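Maleylpyruvate isomerase (Ralstonia sp., PDB 2V6K) catalyses the glutathione-dependent isomerisation of maleylpyruvate to fumarylpyruvate in naphthalene degradation, working as a homodimer of the zeta class of glutathione transferases. Local coordinates at residues Asn129-Phe140 against Leu169-Gln180; Ala148-Ser157 against Leu188-Leu199. All coordinates share one frame; numbering follows the deposited sequence.

How the contacts relate
Both contacts lie in the all-helical C-terminal half of the glutathione transferase fold, their centres 18 Å apart, and their segments alternate along the chain: helix 125-149 gives its middle to contact 1 and its end to contact 2. Helix 164-178, used by contact 1, is followed by helix 187-196, used by contact 2. They touch through Ile189, whose CD1 lies 3.7 Å from Phe140 CG and whose CG2 lies 3.7 Å from Val173 CG2, and, in the conformer given, through an Arg177 NH1 to Asp193 OD2 salt bridge (2.9 Å). Contact 1 reaches the bound glutathione analogue through Arg178; contact 2 is remote, the Ser157 side chain lying about 11 Å from that of Ile105, a glutathione-site residue.

Contact 1 (Asn129-Phe140 against Leu169-Gln180); sequences NAWCGTWISAGF and LVPQVESARRFQ. With TGG (gamma-glutamyl-S-(1,2-dicarboxyethyl)cysteinylglycine), chain C.
Phe179 meets Cys132 face-on, and its side chain can be followed outward from the backbone. Its CB and CG lie against Cys132 CB, with CG the closer at 3.6 Å; CG is anti to the carbonyl carbon (chi1 -68°), which carries the ring beneath the sulfur. Cys132 SG stands 3.5 Å from the centroid of the Phe179 ring and 5° off its normal, a sulfur-aromatic contact. The ring edge at Phe179 CD1 meets Asn129 OD1, 3.3 Å away and near the ring plane. CD2, CE1, CE2 and CZ all face Cys132 SG, Phe179 CZ the closest at 3.6 Å, and CD2 also meets Cys132 CB. A Schellman motif ends helix 164-178 here: positive-phi Gln180 bonds through N to Arg177 O, and the next residue's N to Ala176 O. Water 1 donates to both Asn129 O and Phe179 O, and Asn129 ND2 donates a hydrogen bond to water 3, which donates to Arg178 O. The N-to-C axes of the short segments 129-140 and 169-178 are 145° apart, roughly antiparallel, and come within 10.1 Å, inside the C-terminal helical domain of the glutathione transferase fold. Further along, Phe140 is a knob among Leu169, Gln172, Val173 and Ala176, its CE1 3.6 Å from Gln172 CG. In the conformer given, Arg178 CD lies over the opposite face of Phe179, and Arg178 NH1 donates, nearly straight, to OJ2 of the substrate analogue at 3.2 Å.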
loop_
_atom_site.group_PDB
_atom_site.type_symbol
_atom_site.label_atom_id
_atom_site.label_comp_id
_atom_site.label_asym_id
_atom_site.label_seq_id
_atom_site.Cartn_x
_atom_site.Cartn_y
_atom_site.Cartn_z
ATOM N N ASN A 129 -15.655 -14.784 5.325
ATOM C CA ASN A 129 -15.933 -13.730 6.292
ATOM C C ASN A 129 -14.936 -13.716 7.446
ATOM O O ASN A 129 -14.533 -12.645 7.898
ATOM C CB ASN A 129 -17.374 -13.816 6.807
ATOM C CG ASN A 129 -18.390 -13.291 5.804
ATOM O OD1 ASN A 129 -18.056 -12.972 4.663
ATOM N ND2 ASN A 129 -19.643 -13.209 6.230
ATOM N N ALA A 130 -14.525 -14.899 7.910
ATOM C CA ALA A 130 -13.566 -14.988 9.014
ATOM C C ALA A 130 -12.197 -14.449 8.602
ATOM O O ALA A 130 -11.532 -13.766 9.380
ATOM C CB ALA A 130 -13.457 -16.423 9.518
ATOM N N TRP A 131 -11.788 -14.752 7.372
ATOM C CA TRP A 131 -10.558 -14.208 6.800
ATOM C C TRP A 131 -10.624 -12.689 6.772
ATOM O O TRP A 131 -9.753 -12.010 7.323
ATOM C CB TRP A 131 -10.382 -14.768 5.390
ATOM C CG TRP A 131 -9.344 -14.115 4.495
ATOM C CD1 TRP A 131 -9.516 -13.017 3.699
ATOM C CD2 TRP A 131 -8.008 -14.577 4.256
ATOM N NE1 TRP A 131 -8.357 -12.750 3.001
ATOM C CE2 TRP A 131 -7.424 -13.705 3.307
ATOM C CE3 TRP A 131 -7.249 -15.650 4.744
ATOM C CZ2 TRP A 131 -6.116 -13.869 2.849
ATOM C CZ3 TRP A 131 -5.956 -15.815 4.286
ATOM C CH2 TRP A 131 -5.401 -14.930 3.349
ATOM N N CYS A 132 -11.671 -12.156 6.155
ATOM C CA CYS A 132 -11.771 -10.711 5.994
ATOM C C CYS A 132 -11.782 -9.990 7.329
ATOM O O CYS A 132 -11.110 -8.968 7.490
ATOM C CB CYS A 132 -12.999 -10.335 5.174
ATOM S SG CYS A 132 -12.873 -10.856 3.446
ATOM N N GLY A 133 -12.529 -10.532 8.286
ATOM C CA GLY A 133 -12.600 -9.958 9.625
ATOM C C GLY A 133 -11.270 -9.992 10.354
ATOM O O GLY A 133 -10.969 -9.096 11.132
ATOM N N THR A 134 -10.466 -11.020 10.107
ATOM C CA THR A 134 -9.145 -11.104 10.727
ATOM C C THR A 134 -8.301 -9.879 10.365
ATOM O O THR A 134 -7.749 -9.206 11.247
ATOM C CB THR A 134 -8.421 -12.407 10.331
ATOM O OG1 THR A 134 -9.197 -13.522 10.791
ATOM C CG2 THR A 134 -7.031 -12.484 10.948
ATOM N N TRP A 135 -8.219 -9.578 9.075
ATOM C CA TRP A 135 -7.354 -8.483 8.633
ATOM C C TRP A 135 -7.948 -7.114 8.917
ATOM O O TRP A 135 -7.210 -6.189 9.265
ATOM C CB TRP A 135 -6.922 -8.669 7.169
ATOM C CG TRP A 135 -6.577 -10.107 6.931
ATOM C CD1 TRP A 135 -7.210 -10.970 6.088
ATOM C CD2 TRP A 135 -5.582 -10.879 7.627
ATOM N NE1 TRP A 135 -6.652 -12.224 6.191
ATOM C CE2 TRP A 135 -5.653 -12.194 7.126
ATOM C CE3 TRP A 135 -4.627 -10.578 8.610
ATOM C CZ2 TRP A 135 -4.816 -13.218 7.587
ATOM C CZ3 TRP A 135 -3.793 -11.601 9.072
ATOM C CH2 TRP A 135 -3.895 -12.904 8.553
ATOM N N ILE A 136 -9.265 -6.988 8.801
ATOM C CA ILE A 136 -9.922 -5.730 9.142
ATOM C C ILE A 136 -9.764 -5.431 10.630
ATOM O O ILE A 136 -9.399 -4.315 11.003
ATOM C CB ILE A 136 -11.405 -5.732 8.729
ATOM C CG1 ILE A 136 -11.507 -5.699 7.204
ATOM C CG2 ILE A 136 -12.136 -4.537 9.338
ATOM C CD1 ILE A 136 -12.872 -6.066 6.656
ATOM N N SER A 137 -10.005 -6.418 11.490
ATOM C CA SER A 137 -9.886 -6.191 12.924
ATOM C C SER A 137 -8.462 -5.840 13.337
ATOM O O SER A 137 -8.258 -4.960 14.163
ATOM C CB SER A 137 -10.394 -7.393 13.709
ATOM O OG SER A 137 -11.775 -7.579 13.465
ATOM N N ALA A 138 -7.473 -6.514 12.755
ATOM C CA ALA A 138 -6.084 -6.223 13.091
ATOM C C ALA A 138 -5.730 -4.792 12.689
ATOM O O ALA A 138 -5.123 -4.048 13.470
ATOM C CB ALA A 138 -5.143 -7.221 12.421
ATOM N N GLY A 139 -6.116 -4.403 11.478
ATOM C CA GLY A 139 -5.822 -3.061 10.984
ATOM C C GLY A 139 -6.568 -1.983 11.743
ATOM O O GLY A 139 -5.993 -0.946 12.071
ATOM N N PHE A 140 -7.846 -2.228 12.019
ATOM C CA PHE A 140 -8.653 -1.287 12.794
ATOM C C PHE A 140 -8.185 -1.183 14.249
ATOM O O PHE A 140 -8.262 -0.110 14.835
ATOM C CB PHE A 140 -10.137 -1.646 12.719
ATOM C CG PHE A 140 -10.831 -1.181 11.456
ATOM C CD1 PHE A 140 -10.125 -0.629 10.380
ATOM C CD2 PHE A 140 -12.207 -1.316 11.344
ATOM C CE1 PHE A 140 -10.792 -0.209 9.229
ATOM C CE2 PHE A 140 -12.887 -0.894 10.201
ATOM C CZ PHE A 140 -12.178 -0.348 9.139
ATOM N N LEU A 169 -10.238 5.328 4.889
ATOM C CA LEU A 169 -10.965 4.711 5.993
ATOM C C LEU A 169 -12.423 4.410 5.658
ATOM O O LEU A 169 -12.919 3.313 5.941
ATOM C CB LEU A 169 -10.886 5.577 7.259
ATOM C CG LEU A 169 -11.611 5.000 8.476
ATOM C CD1 LEU A 169 -10.904 3.742 8.979
ATOM C CD2 LEU A 169 -11.723 6.054 9.571
ATOM N N VAL A 170 -13.113 5.380 5.069
ATOM C CA VAL A 170 -14.547 5.240 4.837
ATOM C C VAL A 170 -14.904 4.001 3.985
ATOM O O VAL A 170 -15.756 3.215 4.382
ATOM C CB VAL A 170 -15.170 6.566 4.333
ATOM C CG1 VAL A 170 -16.557 6.354 3.766
ATOM C CG2 VAL A 170 -15.218 7.565 5.486
ATOM N N PRO A 171 -14.245 3.808 2.828
ATOM C CA PRO A 171 -14.524 2.583 2.074
ATOM C C PRO A 171 -14.175 1.309 2.837
ATOM O O PRO A 171 -14.844 0.290 2.676
ATOM C CB PRO A 171 -13.644 2.725 0.830
ATOM C CG PRO A 171 -13.436 4.200 0.695
ATOM C CD PRO A 171 -13.287 4.667 2.116
ATOM N N GLN A 172 -13.154 1.368 3.686
ATOM C CA GLN A 172 -12.772 0.195 4.466
ATOM C C GLN A 172 -13.831 -0.167 5.509
ATOM O O GLN A 172 -14.064 -1.357 5.780
ATOM C CB GLN A 172 -11.400 0.392 5.110
ATOM C CG GLN A 172 -10.829 -0.888 5.698
ATOM C CD GLN A 172 -10.681 -1.974 4.658
ATOM O OE1 GLN A 172 -9.800 -1.911 3.799
ATOM N NE2 GLN A 172 -11.553 -2.985 4.726
ATOM N N VAL A 173 -14.479 0.845 6.088
ATOM C CA VAL A 173 -15.565 0.606 7.033
ATOM C C VAL A 173 -16.756 -0.015 6.294
ATOM O O VAL A 173 -17.414 -0.912 6.818
ATOM C CB VAL A 173 -15.975 1.897 7.768
ATOM C CG1 VAL A 173 -17.160 1.638 8.679
ATOM C CG2 VAL A 173 -14.812 2.430 8.580
ATOM N N GLU A 174 -17.013 0.447 5.073
ATOM C CA GLU A 174 -18.081 -0.118 4.263
ATOM C C GLU A 174 -17.825 -1.607 3.988
ATOM O O GLU A 174 -18.746 -2.430 4.087
ATOM C CB GLU A 174 -18.262 0.695 2.973
ATOM C CG GLU A 174 -19.201 0.082 1.933
ATOM C CD GLU A 174 -20.650 0.002 2.382
ATOM O OE1 GLU A 174 -21.060 0.771 3.278
ATOM O OE2 GLU A 174 -21.387 -0.832 1.816
ATOM N N SER A 175 -16.579 -1.956 3.670
ATOM C CA SER A 175 -16.211 -3.356 3.459
ATOM C C SER A 175 -16.387 -4.170 4.742
ATOM O O SER A 175 -16.896 -5.296 4.708
ATOM C CB SER A 175 -14.772 -3.467 2.943
ATOM O OG SER A 175 -14.418 -4.828 2.728
ATOM N N ALA A 176 -15.982 -3.597 5.872
ATOM C CA ALA A 176 -16.187 -4.244 7.173
ATOM C C ALA A 176 -17.655 -4.600 7.393
ATOM O O ALA A 176 -17.976 -5.698 7.855
ATOM C CB ALA A 176 -15.682 -3.349 8.299
ATOM N N ARG A 177 -18.550 -3.678 7.048
ATOM C CA ARG A 177 -19.979 -3.936 7.191
ATOM C C ARG A 177 -20.426 -5.077 6.264
ATOM O O ARG A 177 -21.195 -5.946 6.678
ATOM C CB ARG A 177 -20.792 -2.641 7.014
ATOM C CG ARG A 177 -20.442 -1.583 8.078
ATOM C CD ARG A 177 -21.383 -0.375 8.111
ATOM N NE ARG A 177 -21.250 0.354 9.377
ATOM C CZ ARG A 177 -20.881 1.629 9.509
ATOM N NH1 ARG A 177 -20.619 2.383 8.449
ATOM N NH2 ARG A 177 -20.791 2.160 10.721
ATOM N N ARG A 178 -19.909 -5.091 5.034
ATOM C CA ARG A 178 -20.199 -6.147 4.064
ATOM C C ARG A 178 -19.816 -7.530 4.605
ATOM O O ARG A 178 -20.546 -8.511 4.424
ATOM C CB ARG A 178 -19.454 -5.859 2.755
ATOM C CG ARG A 178 -19.560 -6.939 1.697
ATOM C CD ARG A 178 -18.546 -6.719 0.588
ATOM N NE ARG A 178 -18.646 -7.750 -0.440
ATOM C CZ ARG A 178 -17.821 -7.873 -1.477
ATOM N NH1 ARG A 178 -16.809 -7.029 -1.646
ATOM N NH2 ARG A 178 -18.010 -8.849 -2.350
ATOM N N PHE A 179 -18.664 -7.604 5.264
ATOM C CA PHE A 179 -18.168 -8.878 5.788
ATOM C C PHE A 179 -18.589 -9.169 7.226
ATOM O O PHE A 179 -18.049 -10.080 7.862
ATOM C CB PHE A 179 -16.652 -8.991 5.588
ATOM C CG PHE A 179 -16.254 -9.114 4.150
ATOM C CD1 PHE A 179 -16.620 -10.245 3.415
ATOM C CD2 PHE A 179 -15.527 -8.108 3.518
ATOM C CE1 PHE A 179 -16.270 -10.375 2.075
ATOM C CE2 PHE A 179 -15.163 -8.234 2.170
ATOM C CZ PHE A 179 -15.541 -9.370 1.452
ATOM N N GLN A 180 -19.551 -8.384 7.718
ATOM C CA GLN A 180 -20.169 -8.574 9.035
ATOM C C GLN A 180 -19.151 -8.557 10.175
ATOM O O GLN A 180 -19.220 -9.338 11.125
ATOM C CB GLN A 180 -21.036 -9.837 9.060
ATOM C CG GLN A 180 -22.272 -9.740 8.173
ATOM C CD GLN A 180 -23.076 -11.023 8.139
ATOM O OE1 GLN A 180 -22.553 -12.090 7.816
ATOM N NE2 GLN A 180 -24.358 -10.923 8.462
HETATM O OC1 TGG C . -5.210 1.095 -4.854
HETATM C CO1 TGG C . -5.036 0.598 -5.985
HETATM O OT1 TGG C . -5.401 1.143 -7.047
HETATM C CA1 TGG C . -4.327 -0.725 -6.057
HETATM N NN1 TGG C . -3.284 -0.795 -5.040
HETATM C CB1 TGG C . -5.298 -1.874 -5.812
HETATM C CG1 TGG C . -6.351 -1.952 -6.906
HETATM C CD1 TGG C . -7.177 -3.231 -6.904
HETATM O OE1 TGG C . -7.043 -4.037 -5.758
HETATM N NN2 TGG C . -8.548 -2.936 -7.180
HETATM C CA2 TGG C . -9.620 -3.853 -6.900
HETATM C CO2 TGG C . -9.615 -4.778 -8.109
HETATM O OC2 TGG C . -9.997 -4.155 -9.312
HETATM N NN3 TGG C . -10.209 -6.063 -7.896
HETATM C CA3 TGG C . -10.465 -6.933 -9.026
HETATM C CO3 TGG C . -10.001 -8.325 -8.705
HETATM O OC3 TGG C . -9.487 -8.555 -7.592
HETATM O OT3 TGG C . -10.174 -9.193 -9.591
HETATM C CB2 TGG C . -10.810 -2.935 -6.701
HETATM S SG2 TGG C . -12.379 -3.708 -6.636
HETATM C CD2 TGG C . -12.532 -4.664 -5.165
HETATM C CE2 TGG C . -12.681 -3.748 -3.972
HETATM O OE2 TGG C . -13.785 -3.643 -3.391
HETATM O OF2 TGG C . -11.681 -3.100 -3.587
HETATM C CF2 TGG C . -13.761 -5.539 -5.407
HETATM C CH2 TGG C . -13.990 -6.592 -4.352
HETATM O OI2 TGG C . -13.070 -6.877 -3.565
HETATM O OJ2 TGG C . -15.119 -7.134 -4.308
HETATM O O HOH W 1 -16.078 -10.961 9.462
HETATM O O HOH W 2 -20.377 -13.519 9.129
HETATM O O HOH W 3 -20.906 -11.393 4.440
#

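Contact 2 (Ala148-Ser157 against Leu188-Leu199)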
loop_
_atom_site.group_PDB
_atom_site.type_symbol
_atom_site.label_atom_id
_atom_site.label_comp_id
_atom_site.label_asym_id
_atom_site.label_seq_id
_atom_site.Cartn_x
_atom_site.Cartn_y
_atom_site.Cartn_z
ATOM N N ALA A 148 -6.666 7.476 19.001
ATOM C CA ALA A 148 -6.814 7.733 20.434
ATOM C C ALA A 148 -5.689 8.564 21.026
ATOM O O ALA A 148 -5.911 9.322 21.972
ATOM C CB ALA A 148 -6.936 6.421 21.188
ATOM N N VAL A 149 -4.478 8.410 20.497
ATOM C CA VAL A 149 -3.312 9.063 21.106
ATOM C C VAL A 149 -3.048 10.468 20.561
ATOM O O VAL A 149 -2.200 11.196 21.081
ATOM C CB VAL A 149 -2.024 8.185 21.049
ATOM C CG1 VAL A 149 -2.147 6.987 21.981
ATOM C CG2 VAL A 149 -1.707 7.742 19.628
ATOM N N ASP A 150 -3.805 10.844 19.534
ATOM C CA ASP A 150 -3.678 12.149 18.899
ATOM C C ASP A 150 -4.525 13.212 19.617
ATOM O O ASP A 150 -5.748 13.224 19.484
ATOM C CB ASP A 150 -4.079 12.046 17.424
ATOM C CG ASP A 150 -3.767 13.303 16.638
ATOM O OD1 ASP A 150 -3.374 14.321 17.245
ATOM O OD2 ASP A 150 -3.915 13.269 15.402
ATOM N N PRO A 151 -3.869 14.121 20.361
ATOM C CA PRO A 151 -4.588 15.106 21.177
ATOM C C PRO A 151 -5.242 16.246 20.384
ATOM O O PRO A 151 -6.212 16.845 20.857
ATOM C CB PRO A 151 -3.496 15.655 22.101
ATOM C CG PRO A 151 -2.236 15.488 21.335
ATOM C CD PRO A 151 -2.405 14.277 20.467
ATOM N N LYS A 152 -4.723 16.533 19.192
ATOM C CA LYS A 152 -5.201 17.664 18.391
ATOM C C LYS A 152 -6.339 17.291 17.438
ATOM O O LYS A 152 -6.889 18.152 16.749
ATOM C CB LYS A 152 -4.041 18.297 17.613
ATOM C CG LYS A 152 -2.977 18.933 18.500
ATOM C CD LYS A 152 -1.909 19.639 17.678
ATOM C CE LYS A 152 -0.895 20.325 18.581
ATOM N NZ LYS A 152 0.092 21.130 17.809
ATOM N N ARG A 153 -6.697 16.011 17.421
ATOM C CA ARG A 153 -7.684 15.490 16.483
ATOM C C ARG A 153 -9.105 16.001 16.742
ATOM O O ARG A 153 -9.544 16.089 17.890
ATOM C CB ARG A 153 -7.658 13.962 16.513
ATOM C CG ARG A 153 -8.342 13.329 15.334
ATOM C CD ARG A 153 -8.213 11.813 15.358
ATOM N NE ARG A 153 -8.953 11.197 16.453
ATOM C CZ ARG A 153 -10.259 10.941 16.436
ATOM N NH1 ARG A 153 -11.003 11.250 15.379
ATOM N NH2 ARG A 153 -10.825 10.372 17.488
ATOM N N GLY A 154 -9.804 16.339 15.660
ATOM C CA GLY A 154 -11.204 16.748 15.716
ATOM C C GLY A 154 -12.131 15.635 15.257
ATOM O O GLY A 154 -12.027 14.503 15.729
ATOM N N ARG A 155 -13.023 15.959 14.323
ATOM C CA ARG A 155 -14.068 15.034 13.864
ATOM C C ARG A 155 -13.565 13.935 12.935
ATOM O O ARG A 155 -14.235 12.916 12.744
ATOM C CB ARG A 155 -15.172 15.809 13.138
ATOM C CG ARG A 155 -15.940 16.776 14.025
ATOM C CD ARG A 155 -16.741 17.776 13.199
ATOM N NE ARG A 155 -15.877 18.714 12.483
ATOM C CZ ARG A 155 -16.299 19.606 11.591
ATOM N NH1 ARG A 155 -17.587 19.698 11.286
ATOM N NH2 ARG A 155 -15.425 20.410 10.999
ATOM N N TYR A 156 -12.395 14.143 12.341
ATOM C CA TYR A 156 -11.912 13.257 11.287
ATOM C C TYR A 156 -10.677 12.485 11.732
ATOM O O TYR A 156 -10.305 12.542 12.904
ATOM C CB TYR A 156 -11.683 14.060 9.999
ATOM C CG TYR A 156 -12.902 14.873 9.629
ATOM C CD1 TYR A 156 -14.045 14.263 9.105
ATOM C CD2 TYR A 156 -12.933 16.245 9.850
ATOM C CE1 TYR A 156 -15.176 15.011 8.787
ATOM C CE2 TYR A 156 -14.060 17.005 9.536
ATOM C CZ TYR A 156 -15.175 16.382 9.009
ATOM O OH TYR A 156 -16.282 17.138 8.705
ATOM N N SER A 157 -10.048 11.753 10.818
ATOM C CA SER A 157 -8.894 10.930 11.195
ATOM C C SER A 157 -7.726 11.760 11.708
ATOM O O SER A 157 -6.970 11.312 12.565
ATOM C CB SER A 157 -8.413 10.080 10.019
ATOM O OG SER A 157 -9.380 9.114 9.639
ATOM N N LEU A 188 -13.991 5.267 17.748
ATOM C CA LEU A 188 -13.401 6.457 17.147
ATOM C C LEU A 188 -13.499 6.375 15.632
ATOM O O LEU A 188 -13.869 7.351 14.975
ATOM C CB LEU A 188 -11.965 6.679 17.630
ATOM C CG LEU A 188 -11.783 6.833 19.153
ATOM C CD1 LEU A 188 -10.316 6.998 19.508
ATOM C CD2 LEU A 188 -12.612 7.978 19.743
ATOM N N ILE A 189 -13.216 5.196 15.086
ATOM C CA ILE A 189 -13.417 4.938 13.667
ATOM C C ILE A 189 -14.886 5.128 13.284
ATOM O O ILE A 189 -15.190 5.775 12.277
ATOM C CB ILE A 189 -12.909 3.523 13.288
ATOM C CG1 ILE A 189 -11.376 3.518 13.234
ATOM C CG2 ILE A 189 -13.494 3.050 11.961
ATOM C CD1 ILE A 189 -10.758 2.131 13.061
ATOM N N ARG A 190 -15.802 4.596 14.093
ATOM C CA ARG A 190 -17.222 4.742 13.790
ATOM C C ARG A 190 -17.630 6.215 13.774
ATOM O O ARG A 190 -18.407 6.639 12.912
ATOM C CB ARG A 190 -18.079 3.939 14.772
ATOM C CG ARG A 190 -18.065 2.436 14.488
ATOM C CD ARG A 190 -19.032 1.675 15.382
ATOM N NE ARG A 190 -18.501 1.381 16.719
ATOM C CZ ARG A 190 -18.863 2.001 17.840
ATOM N NH1 ARG A 190 -19.752 2.992 17.817
ATOM N NH2 ARG A 190 -18.330 1.630 18.999
ATOM N N ALA A 191 -17.086 7.002 14.702
ATOM C CA ALA A 191 -17.400 8.431 14.760
ATOM C C ALA A 191 -16.833 9.183 13.555
ATOM O O ALA A 191 -17.496 10.061 13.010
ATOM C CB ALA A 191 -16.915 9.042 16.059
ATOM N N VAL A 192 -15.624 8.830 13.126
ATOM C CA VAL A 192 -15.037 9.450 11.933
ATOM C C VAL A 192 -15.879 9.113 10.703
ATOM O O VAL A 192 -16.195 9.992 9.892
ATOM C CB VAL A 192 -13.572 9.015 11.706
ATOM C CG1 VAL A 192 -13.077 9.481 10.337
ATOM C CG2 VAL A 192 -12.684 9.564 12.809
ATOM N N ASP A 193 -16.247 7.842 10.571
ATOM C CA ASP A 193 -17.089 7.412 9.466
ATOM C C ASP A 193 -18.412 8.186 9.441
ATOM O O ASP A 193 -18.853 8.637 8.381
ATOM C CB ASP A 193 -17.341 5.907 9.546
ATOM C CG ASP A 193 -18.188 5.402 8.405
ATOM O OD1 ASP A 193 -17.746 5.503 7.248
ATOM O OD2 ASP A 193 -19.304 4.918 8.673
ATOM N N ALA A 194 -19.036 8.347 10.607
ATOM C CA ALA A 194 -20.301 9.072 10.693
ATOM C C ALA A 194 -20.134 10.541 10.295
ATOM O O ALA A 194 -20.964 11.093 9.562
ATOM C CB ALA A 194 -20.886 8.953 12.094
ATOM N N ALA A 195 -19.062 11.168 10.776
ATOM C CA ALA A 195 -18.779 12.565 10.445
ATOM C C ALA A 195 -18.561 12.750 8.943
ATOM O O ALA A 195 -19.114 13.672 8.338
ATOM C CB ALA A 195 -17.579 13.074 11.238
ATOM N N CYS A 196 -17.779 11.864 8.332
ATOM C CA CYS A 196 -17.572 11.927 6.888
ATOM C C CYS A 196 -18.884 11.720 6.140
ATOM O O CYS A 196 -19.126 12.359 5.115
ATOM C CB CYS A 196 -16.551 10.881 6.447
ATOM S SG CYS A 196 -14.879 11.205 7.033
ATOM N N GLY A 197 -19.740 10.849 6.676
ATOM C CA GLY A 197 -21.033 10.543 6.070
ATOM C C GLY A 197 -21.993 11.715 6.013
ATOM O O GLY A 197 -22.992 11.660 5.297
ATOM N N GLU A 198 -21.691 12.776 6.760
ATOM C CA GLU A 198 -22.497 14.000 6.737
ATOM C C GLU A 198 -22.141 14.920 5.569
ATOM O O GLU A 198 -22.880 15.864 5.270
ATOM C CB GLU A 198 -22.344 14.773 8.052
ATOM C CG GLU A 198 -22.827 14.033 9.291
ATOM C CD GLU A 198 -22.627 14.832 10.568
ATOM O OE1 GLU A 198 -22.853 16.061 10.555
ATOM O OE2 GLU A 198 -22.248 14.228 11.592
ATOM N N LEU A 199 -21.013 14.643 4.916
ATOM C CA LEU A 199 -20.474 15.526 3.886
ATOM C C LEU A 199 -20.883 15.109 2.484
ATOM O O LEU A 199 -20.818 13.930 2.131
ATOM C CB LEU A 199 -18.945 15.587 3.985
ATOM C CG LEU A 199 -18.346 16.033 5.322
ATOM C CD1 LEU A 199 -16.839 15.869 5.304
ATOM C CD2 LEU A 199 -18.718 17.477 5.645
HETATM O O HOH W 4 -13.534 9.875 16.226
HETATM O O HOH W 5 -18.780 16.215 9.209
#
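The backbones come together most closely where the CA atoms of Tyr156 and Val192 stand 5.0 Å apart, and again, more loosely, at Ala148 and Leu188. Within the helical C-terminal domain of the glutathione transferase fold, this joins the loop that follows helix 125-149 to one flank of helix 187-196; an Asx turn, in which Asp150 OD1 accepts from Lys152 N, lies within that loop. At the first end, Leu188 CD1 rests on Ala148 and Leu188 CD2 meets the guanidinium of Arg153 at its edge, 3.7 Å from NH2. A bend at chi3 (68°) folds the Arg153 chain, and NH1 donates to Tyr156 O at 2.9 Å with an angle of 163°. That oxygen lies in the guanidinium plane, although the donor sits above the plane of the carbonyl. Arg153 NH1 also donates a hydrogen bond to water 4, which donates to Leu188 O, while Arg153 NE bonds to Leu147 O; three partners therefore hold the group, and Val192 CG2 packs 3.5 Å from Arg153 NH1. Val192 CG1 approaches Ser157 OG, whose polar partners, Asp166 and Tyr143, lie elsewhere. The Tyr156 CB points away from the helix, but with CG beside the backbone N (chi1 -52°) the ring returns to it, slanting across the last turn: Cys196 SG reaches its edge at CD1, Ala195 CB touches CE1, and Arg155 CB lies over one face. From the opposite direction, Leu199 CD1 packs 3.7 Å from Tyr156 OH, which shares water 5 with Ala195 O, 2.7 Å from the water oxygen to each.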